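Local coordinates for glyoxalase family protein (Bacillus cereus, PDB 1ZSW) that binds a zinc ion and belongs to the glyoxalase (vicinal oxygen chelate) family, its exact function being unknown, at residues A[186-198]-A[284-296]. Numbering follows the deposited sequence.
Sequences LTVRRLDKMASTL and YFRESNGILFEIA. With ZN (zinc ion), chain B.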
ATOM      1  N   LEU A 186      -8.791  -7.128   2.236  1.00 16.88           N
ATOM      2  CA  LEU A 186      -8.475  -8.395   1.516  1.00 17.93           C
ATOM      3  C   LEU A 186      -9.799  -9.170   1.412  1.00 19.30           C
ATOM      4  O   LEU A 186     -10.470  -9.327   2.436  1.00 19.83           O
ATOM      5  CB  LEU A 186      -7.457  -9.234   2.311  1.00 18.31           C
ATOM      6  CG  LEU A 186      -6.155  -8.525   2.708  1.00 21.37           C
ATOM      7  CD1 LEU A 186      -5.179  -9.446   3.398  1.00 20.55           C
ATOM      8  CD2 LEU A 186      -5.482  -7.892   1.475  1.00 21.89           C
ATOM      9  N   THR A 187     -10.128  -9.638   0.221  1.00 17.79           N
ATOM     10  CA  THR A 187     -11.369 -10.445   0.021  1.00 17.82           C
ATOM     11  C   THR A 187     -10.873 -11.859  -0.308  1.00 18.34           C
ATOM     12  O   THR A 187     -10.057 -12.039  -1.213  1.00 17.96           O
ATOM     13  CB  THR A 187     -12.217  -9.844  -1.109  1.00 19.77           C
ATOM     14  OG1 THR A 187     -12.624  -8.504  -0.749  1.00 20.96           O
ATOM     15  CG2 THR A 187     -13.516 -10.668  -1.320  1.00 22.30           C
ATOM     16  N   VAL A 188     -11.325 -12.851   0.448  1.00 17.56           N
ATOM     17  CA  VAL A 188     -10.785 -14.187   0.311  1.00 18.29           C
ATOM     18  C   VAL A 188     -11.863 -15.280   0.367  1.00 19.99           C
ATOM     19  O   VAL A 188     -12.944 -15.041   0.907  1.00 19.97           O
ATOM     20  CB  VAL A 188      -9.737 -14.499   1.440  1.00 18.03           C
ATOM     21  CG1 VAL A 188      -8.507 -13.582   1.277  1.00 19.42           C
ATOM     22  CG2 VAL A 188     -10.338 -14.334   2.852  1.00 20.63           C
ATOM     23  N   ARG A 189     -11.550 -16.456  -0.171  0.60 19.31           N
ATOM     24  CA  ARG A 189     -12.439 -17.645  -0.006  0.60 19.75           C
ATOM     25  C   ARG A 189     -12.361 -18.233   1.389  0.60 21.49           C
ATOM     26  O   ARG A 189     -13.382 -18.708   1.936  0.60 21.63           O
ATOM     27  CB  ARG A 189     -12.064 -18.733  -1.012  0.60 20.49           C
ATOM     28  CG  ARG A 189     -12.324 -18.355  -2.462  0.60 20.63           C
ATOM     29  CD  ARG A 189     -13.717 -18.884  -2.969  0.60 26.89           C
ATOM     30  NE  ARG A 189     -13.885 -18.627  -4.404  0.60 30.08           N
ATOM     31  CZ  ARG A 189     -12.987 -18.965  -5.326  0.60 27.87           C
ATOM     32  NH1 ARG A 189     -11.891 -19.623  -4.970  0.60 34.36           N
ATOM     33  NH2 ARG A 189     -13.167 -18.652  -6.590  0.60 23.46           N
ATOM     34  N   ARG A 190     -11.153 -18.250   1.943  1.00 21.01           N
ATOM     35  CA  ARG A 190     -10.868 -18.868   3.250  1.00 22.44           C
ATOM     36  C   ARG A 190     -10.362 -17.852   4.263  1.00 23.52           C
ATOM     37  O   ARG A 190      -9.151 -17.647   4.434  1.00 20.63           O
ATOM     38  CB  ARG A 190      -9.855 -20.013   3.085  1.00 24.77           C
ATOM     39  CG  ARG A 190     -10.358 -21.145   2.218  1.00 24.91           C
ATOM     40  CD  ARG A 190     -11.412 -21.983   2.943  1.00 32.49           C
ATOM     41  NE  ARG A 190     -10.994 -22.428   4.278  1.00 30.55           N
ATOM     42  CZ  ARG A 190     -10.550 -23.647   4.586  1.00 33.74           C
ATOM     43  NH1 ARG A 190     -10.407 -24.576   3.641  1.00 33.91           N
ATOM     44  NH2 ARG A 190     -10.200 -23.921   5.844  1.00 28.73           N
ATOM     45  N   LEU A 191     -11.304 -17.221   4.945  1.00 22.71           N
ATOM     46  CA  LEU A 191     -11.003 -16.235   5.964  1.00 22.67           C
ATOM     47  C   LEU A 191     -10.205 -16.830   7.123  1.00 21.42           C
ATOM     48  O   LEU A 191      -9.295 -16.190   7.652  1.00 23.88           O
ATOM     49  CB  LEU A 191     -12.331 -15.612   6.439  1.00 22.98           C
ATOM     50  CG  LEU A 191     -12.290 -14.488   7.474  1.00 26.37           C
ATOM     51  CD1 LEU A 191     -13.489 -13.558   7.308  1.00 24.71           C
ATOM     52  CD2 LEU A 191     -12.195 -15.044   8.896  1.00 29.43           C
ATOM     53  N   ASP A 192     -10.501 -18.082   7.497  1.00 22.59           N
ATOM     54  CA  ASP A 192      -9.741 -18.739   8.573  1.00 22.32           C
ATOM     55  C   ASP A 192      -8.259 -18.873   8.275  1.00 22.72           C
ATOM     56  O   ASP A 192      -7.407 -18.670   9.145  1.00 24.29           O
ATOM     57  CB  ASP A 192     -10.354 -20.118   8.926  1.00 26.31           C
ATOM     58  CG  ASP A 192     -10.432 -21.075   7.731  1.00 32.10           C
ATOM     59  OD1 ASP A 192     -10.526 -20.629   6.563  1.00 30.39           O
ATOM     60  OD2 ASP A 192     -10.436 -22.311   7.964  1.00 36.52           O
ATOM     61  N   LYS A 193      -7.958 -19.192   7.026  1.00 21.09           N
ATOM     62  CA  LYS A 193      -6.565 -19.383   6.619  1.00 22.37           C
ATOM     63  C   LYS A 193      -5.846 -18.043   6.634  1.00 20.63           C
ATOM     64  O   LYS A 193      -4.692 -17.969   7.072  1.00 21.35           O
ATOM     65  CB  LYS A 193      -6.508 -20.066   5.242  1.00 24.12           C
ATOM     66  CG  LYS A 193      -7.114 -21.490   5.240  0.70 26.87           C
ATOM     67  CD  LYS A 193      -6.602 -22.284   4.046  0.70 32.75           C
ATOM     68  CE  LYS A 193      -6.384 -23.767   4.392  0.70 37.18           C
ATOM     69  NZ  LYS A 193      -5.153 -23.992   5.229  0.70 42.54           N
ATOM     70  N   MET A 194      -6.509 -16.987   6.176  1.00 20.69           N
ATOM     71  CA  MET A 194      -5.882 -15.659   6.179  1.00 20.60           C
ATOM     72  C   MET A 194      -5.652 -15.174   7.609  1.00 20.73           C
ATOM     73  O   MET A 194      -4.575 -14.661   7.945  1.00 19.96           O
ATOM     74  CB  MET A 194      -6.715 -14.639   5.370  1.00 19.87           C
ATOM     75  CG  MET A 194      -6.146 -13.200   5.407  1.00 19.52           C
ATOM     76  SD  MET A 194      -4.474 -13.063   4.713  1.00 21.76           S
ATOM     77  CE  MET A 194      -4.891 -13.223   3.029  1.00 20.47           C
ATOM     78  N   ALA A 195      -6.662 -15.369   8.462  1.00 20.67           N
ATOM     79  CA  ALA A 195      -6.545 -15.012   9.870  1.00 21.55           C
ATOM     80  C   ALA A 195      -5.372 -15.701  10.531  1.00 22.39           C
ATOM     81  O   ALA A 195      -4.638 -15.053  11.270  1.00 24.00           O
ATOM     82  CB  ALA A 195      -7.854 -15.349  10.619  1.00 23.04           C
ATOM     83  N   SER A 196      -5.199 -17.010  10.283  1.00 22.50           N
ATOM     84  CA  SER A 196      -4.091 -17.769  10.847  1.00 23.92           C
ATOM     85  C   SER A 196      -2.747 -17.212  10.399  1.00 23.15           C
ATOM     86  O   SER A 196      -1.827 -17.058  11.184  1.00 23.90           O
ATOM     87  CB  SER A 196      -4.216 -19.241  10.427  1.00 24.40           C
ATOM     88  OG  SER A 196      -3.108 -19.999  10.920  1.00 34.24           O
ATOM     89  N   THR A 197      -2.625 -16.859   9.121  1.00 20.58           N
ATOM     90  CA  THR A 197      -1.390 -16.238   8.654  1.00 20.07           C
ATOM     91  C   THR A 197      -1.022 -14.961   9.427  1.00 19.26           C
ATOM     92  O   THR A 197       0.132 -14.782   9.902  1.00 21.33           O
ATOM     93  CB  THR A 197      -1.469 -15.966   7.105  1.00 20.04           C
ATOM     94  OG1 THR A 197      -1.524 -17.230   6.430  1.00 23.73           O
ATOM     95  CG2 THR A 197      -0.238 -15.167   6.614  1.00 22.00           C
ATOM     96  N   LEU A 198      -2.007 -14.075   9.541  1.00 19.58           N
ATOM     97  CA  LEU A 198      -1.805 -12.792  10.155  1.00 18.30           C
ATOM     98  C   LEU A 198      -1.522 -12.929  11.638  1.00 18.78           C
ATOM     99  O   LEU A 198      -0.613 -12.282  12.118  1.00 21.78           O
ATOM    100  CB  LEU A 198      -3.011 -11.865   9.926  1.00 17.80           C
ATOM    101  CG  LEU A 198      -3.290 -11.515   8.457  1.00 20.29           C
ATOM    102  CD1 LEU A 198      -4.471 -10.580   8.392  1.00 19.05           C
ATOM    103  CD2 LEU A 198      -2.083 -10.828   7.813  1.00 19.65           C
ATOM    104  N   TYR A 284       8.829 -11.413  -1.485  1.00 17.77           N
ATOM    105  CA  TYR A 284       7.406 -11.608  -1.779  1.00 16.59           C
ATOM    106  C   TYR A 284       6.986 -13.044  -1.486  1.00 18.33           C
ATOM    107  O   TYR A 284       7.740 -14.000  -1.662  1.00 19.90           O
ATOM    108  CB  TYR A 284       7.137 -11.347  -3.272  1.00 18.08           C
ATOM    109  CG  TYR A 284       7.542  -9.965  -3.758  1.00 18.51           C
ATOM    110  CD1 TYR A 284       6.591  -8.948  -3.981  1.00 24.06           C
ATOM    111  CD2 TYR A 284       8.900  -9.672  -3.979  1.00 22.75           C
ATOM    112  CE1 TYR A 284       7.036  -7.686  -4.454  1.00 26.14           C
ATOM    113  CE2 TYR A 284       9.335  -8.448  -4.409  1.00 30.23           C
ATOM    114  CZ  TYR A 284       8.412  -7.460  -4.643  1.00 28.58           C
ATOM    115  OH  TYR A 284       8.967  -6.264  -5.075  1.00 30.09           O
ATOM    116  N   PHE A 285       5.729 -13.223  -1.085  1.00 17.43           N
ATOM    117  CA  PHE A 285       5.175 -14.573  -0.954  1.00 17.82           C
ATOM    118  C   PHE A 285       3.684 -14.472  -1.140  1.00 18.93           C
ATOM    119  O   PHE A 285       3.088 -13.399  -0.859  1.00 17.85           O
ATOM    120  CB  PHE A 285       5.521 -15.227   0.416  1.00 19.25           C
ATOM    121  CG  PHE A 285       4.776 -14.620   1.598  1.00 18.63           C
ATOM    122  CD1 PHE A 285       3.609 -15.212   2.083  1.00 21.86           C
ATOM    123  CD2 PHE A 285       5.226 -13.446   2.175  1.00 18.86           C
ATOM    124  CE1 PHE A 285       2.927 -14.622   3.172  1.00 21.75           C
ATOM    125  CE2 PHE A 285       4.559 -12.874   3.265  1.00 23.91           C
ATOM    126  CZ  PHE A 285       3.407 -13.470   3.736  1.00 21.51           C
ATOM    127  N   ARG A 286       3.080 -15.551  -1.625  1.00 17.47           N
ATOM    128  CA  ARG A 286       1.612 -15.625  -1.735  1.00 19.07           C
ATOM    129  C   ARG A 286       1.089 -16.515  -0.635  1.00 23.77           C
ATOM    130  O   ARG A 286       1.689 -17.579  -0.324  1.00 24.08           O
ATOM    131  CB  ARG A 286       1.214 -16.211  -3.079  1.00 21.30           C
ATOM    132  CG  ARG A 286       1.240 -15.251  -4.153  1.00 26.05           C
ATOM    133  CD  ARG A 286       0.466 -15.713  -5.385  1.00 28.52           C
ATOM    134  NE  ARG A 286       0.871 -14.846  -6.475  1.00 26.92           N
ATOM    135  CZ  ARG A 286       0.269 -13.722  -6.851  1.00 33.10           C
ATOM    136  NH1 ARG A 286      -0.842 -13.290  -6.255  1.00 29.65           N
ATOM    137  NH2 ARG A 286       0.790 -13.017  -7.856  1.00 33.54           N
ATOM    138  N   GLU A 287      -0.014 -16.097  -0.018  1.00 21.32           N
ATOM    139  CA  GLU A 287      -0.607 -16.968   1.005  1.00 23.13           C
ATOM    140  C   GLU A 287      -1.647 -17.929   0.407  1.00 23.99           C
ATOM    141  O   GLU A 287      -1.825 -17.988  -0.806  1.00 23.65           O
ATOM    142  CB  GLU A 287      -1.093 -16.194   2.228  1.00 25.32           C
ATOM    143  CG  GLU A 287      -2.099 -15.111   1.984  1.00 26.27           C
ATOM    144  CD  GLU A 287      -3.441 -15.676   1.541  1.00 26.79           C
ATOM    145  OE1 GLU A 287      -4.197 -16.241   2.388  1.00 25.96           O
ATOM    146  OE2 GLU A 287      -3.720 -15.559   0.328  1.00 24.86           O
ATOM    147  N   SER A 288      -2.326 -18.663   1.286  1.00 26.62           N
ATOM    148  CA  SER A 288      -3.230 -19.732   0.883  1.00 28.27           C
ATOM    149  C   SER A 288      -4.273 -19.313  -0.168  1.00 27.91           C
ATOM    150  O   SER A 288      -4.592 -20.093  -1.061  1.00 28.71           O
ATOM    151  CB  SER A 288      -3.952 -20.306   2.123  0.70 29.35           C
ATOM    152  OG  SER A 288      -3.084 -20.381   3.253  0.70 29.40           O
ATOM    153  N   ASN A 289      -4.792 -18.087  -0.054  1.00 24.80           N
ATOM    154  CA  ASN A 289      -5.826 -17.591  -0.943  1.00 23.08           C
ATOM    155  C   ASN A 289      -5.244 -16.924  -2.179  1.00 23.91           C
ATOM    156  O   ASN A 289      -5.978 -16.394  -2.985  1.00 26.31           O
ATOM    157  CB  ASN A 289      -6.720 -16.588  -0.207  1.00 20.77           C
ATOM    158  CG  ASN A 289      -7.465 -17.229   0.946  1.00 21.57           C
ATOM    159  OD1 ASN A 289      -7.076 -17.098   2.107  1.00 24.11           O
ATOM    160  ND2 ASN A 289      -8.505 -17.947   0.625  1.00 20.18           N
ATOM    161  N   GLY A 290      -3.926 -16.947  -2.325  1.00 21.99           N
ATOM    162  CA  GLY A 290      -3.321 -16.374  -3.517  1.00 22.57           C
ATOM    163  C   GLY A 290      -3.015 -14.883  -3.392  1.00 23.60           C
ATOM    164  O   GLY A 290      -2.590 -14.270  -4.375  1.00 25.08           O
ATOM    165  N   ILE A 291      -3.264 -14.291  -2.216  1.00 18.92           N
ATOM    166  CA  ILE A 291      -2.944 -12.883  -2.017  1.00 19.97           C
ATOM    167  C   ILE A 291      -1.402 -12.705  -1.989  1.00 18.56           C
ATOM    168  O   ILE A 291      -0.730 -13.396  -1.248  1.00 18.85           O
ATOM    169  CB  ILE A 291      -3.513 -12.354  -0.682  1.00 20.93           C
ATOM    170  CG1 ILE A 291      -5.046 -12.531  -0.564  1.00 27.00           C
ATOM    171  CG2 ILE A 291      -3.110 -10.898  -0.464  1.00 20.54           C
ATOM    172  CD1 ILE A 291      -5.829 -11.760  -1.559  1.00 26.45           C
ATOM    173  N   LEU A 292      -0.875 -11.747  -2.736  1.00 19.27           N
ATOM    174  CA  LEU A 292       0.585 -11.513  -2.772  1.00 16.79           C
ATOM    175  C   LEU A 292       0.947 -10.473  -1.768  1.00 16.82           C
ATOM    176  O   LEU A 292       0.505  -9.318  -1.837  1.00 16.58           O
ATOM    177  CB  LEU A 292       1.018 -11.044  -4.182  1.00 16.73           C
ATOM    178  CG  LEU A 292       2.510 -10.859  -4.450  1.00 18.57           C
ATOM    179  CD1 LEU A 292       3.258 -12.160  -4.265  1.00 19.05           C
ATOM    180  CD2 LEU A 292       2.690 -10.380  -5.891  1.00 17.17           C
ATOM    181  N   PHE A 293       1.792 -10.877  -0.827  1.00 17.07           N
ATOM    182  CA  PHE A 293       2.314  -9.973   0.163  1.00 16.16           C
ATOM    183  C   PHE A 293       3.791  -9.700  -0.115  1.00 16.51           C
ATOM    184  O   PHE A 293       4.502 -10.568  -0.680  1.00 17.49           O
ATOM    185  CB  PHE A 293       2.251 -10.625   1.540  1.00 16.31           C
ATOM    186  CG  PHE A 293       0.917 -10.586   2.176  1.00 20.96           C
ATOM    187  CD1 PHE A 293       0.163 -11.717   2.225  1.00 20.89           C
ATOM    188  CD2 PHE A 293       0.451  -9.433   2.807  1.00 27.67           C
ATOM    189  CE1 PHE A 293      -1.077 -11.740   2.879  1.00 24.29           C
ATOM    190  CE2 PHE A 293      -0.810  -9.443   3.450  1.00 30.72           C
ATOM    191  CZ  PHE A 293      -1.568 -10.619   3.456  1.00 20.96           C
ATOM    192  N   GLU A 294       4.253  -8.534   0.284  1.00 16.09           N
ATOM    193  CA  GLU A 294       5.680  -8.233   0.223  1.00 14.90           C
ATOM    194  C   GLU A 294       6.090  -7.784   1.615  1.00 16.46           C
ATOM    195  O   GLU A 294       5.323  -7.106   2.328  1.00 17.65           O
ATOM    196  CB  GLU A 294       5.899  -7.143  -0.809  1.00 14.94           C
ATOM    197  CG  GLU A 294       7.364  -6.646  -0.940  1.00 14.57           C
ATOM    198  CD  GLU A 294       7.496  -5.487  -1.906  1.00 22.41           C
ATOM    199  OE1 GLU A 294       6.469  -4.928  -2.343  1.00 19.94           O
ATOM    200  OE2 GLU A 294       8.659  -5.154  -2.238  1.00 27.37           O
ATOM    201  N   ILE A 295       7.304  -8.148   2.015  1.00 17.21           N
ATOM    202  CA  ILE A 295       7.842  -7.686   3.291  1.00 17.21           C
ATOM    203  C   ILE A 295       9.026  -6.788   2.934  1.00 16.55           C
ATOM    204  O   ILE A 295       9.948  -7.257   2.290  1.00 19.14           O
ATOM    205  CB  ILE A 295       8.325  -8.891   4.152  1.00 16.88           C
ATOM    206  CG1 ILE A 295       7.194  -9.921   4.266  1.00 17.66           C
ATOM    207  CG2 ILE A 295       8.757  -8.412   5.559  1.00 18.79           C
ATOM    208  CD1 ILE A 295       7.529 -11.179   5.094  1.00 21.25           C
ATOM    209  N   ALA A 296       8.978  -5.514   3.329  1.00 15.54           N
ATOM    210  CA  ALA A 296       9.947  -4.527   2.847  1.00 16.63           C
ATOM    211  C   ALA A 296      10.595  -3.794   4.006  1.00 18.68           C
ATOM    212  O   ALA A 296       9.924  -3.360   4.965  1.00 18.01           O
ATOM    213  CB  ALA A 296       9.296  -3.512   1.897  1.00 17.86           C
TER
HETATM  214 ZN    ZN B 315       6.202  -3.596  -3.846  1.00 23.99          ZN
HETATM  215  O   HOH W   1      -3.261 -17.822   4.389  1.00 26.52           O
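A buried contact, apolar in the middle and polar around a hairpin turn, joins two different beta sheets of the glyoxalase (vicinal oxygen chelate) fold: the end of strand 180-188 with the start of helix 191-201 from one, and the beta hairpin of strands 280-286 and 292-300 from the other. The hairpin closes through a type I turn from Glu-287 to Gly-290, and this turn faces the strand-to-helix corner. With CG anti to the backbone N (chi1 177°) and bends at the next two torsions, the Met-194 chain turns SD and CE toward the hairpin. Met-194 SD meets the edge of the Phe-293 ring, 5.2 Å from the ring centroid and 85° off the ring normal, a Met-aromatic contact, while Met-194 CE packs 3.7 Å from CG1 of Ile-291. Leu-186 adds CD1 at 3.8 Å from CZ of Phe-293, and Leu-198 CD2 approaches that carbon obliquely. Val-188 lies across the side chain of Asn-289 at about a right angle, with CG1 beside CB and CG of the asparagine. On the solvent side, in the conformers given, the aliphatic part of Lys-193 runs over CB of Ser-288. With CG between its backbone N and carbonyl carbon (chi1 57°) and a second bend at chi2, Glu-287 folds its carboxylate back into the turn. There Glu-287 OE2 takes the N-H of Ile-291 through its anti lone pair, N to OE2 2.9 Å, and Glu-287 OE1 accepts from N of Asn-289, which lies above the carboxylate plane. One residue beyond Phe-293, Glu-294 OE1 binds the zinc ion at 2.0 Å, with His-33 and His-246 as further ligands. Back at the turn, one water links helix and hairpin, donating to Glu-287 OE1 at 2.7 Å and hydrogen-bonding to Thr-197 OG1 at 2.7 Å.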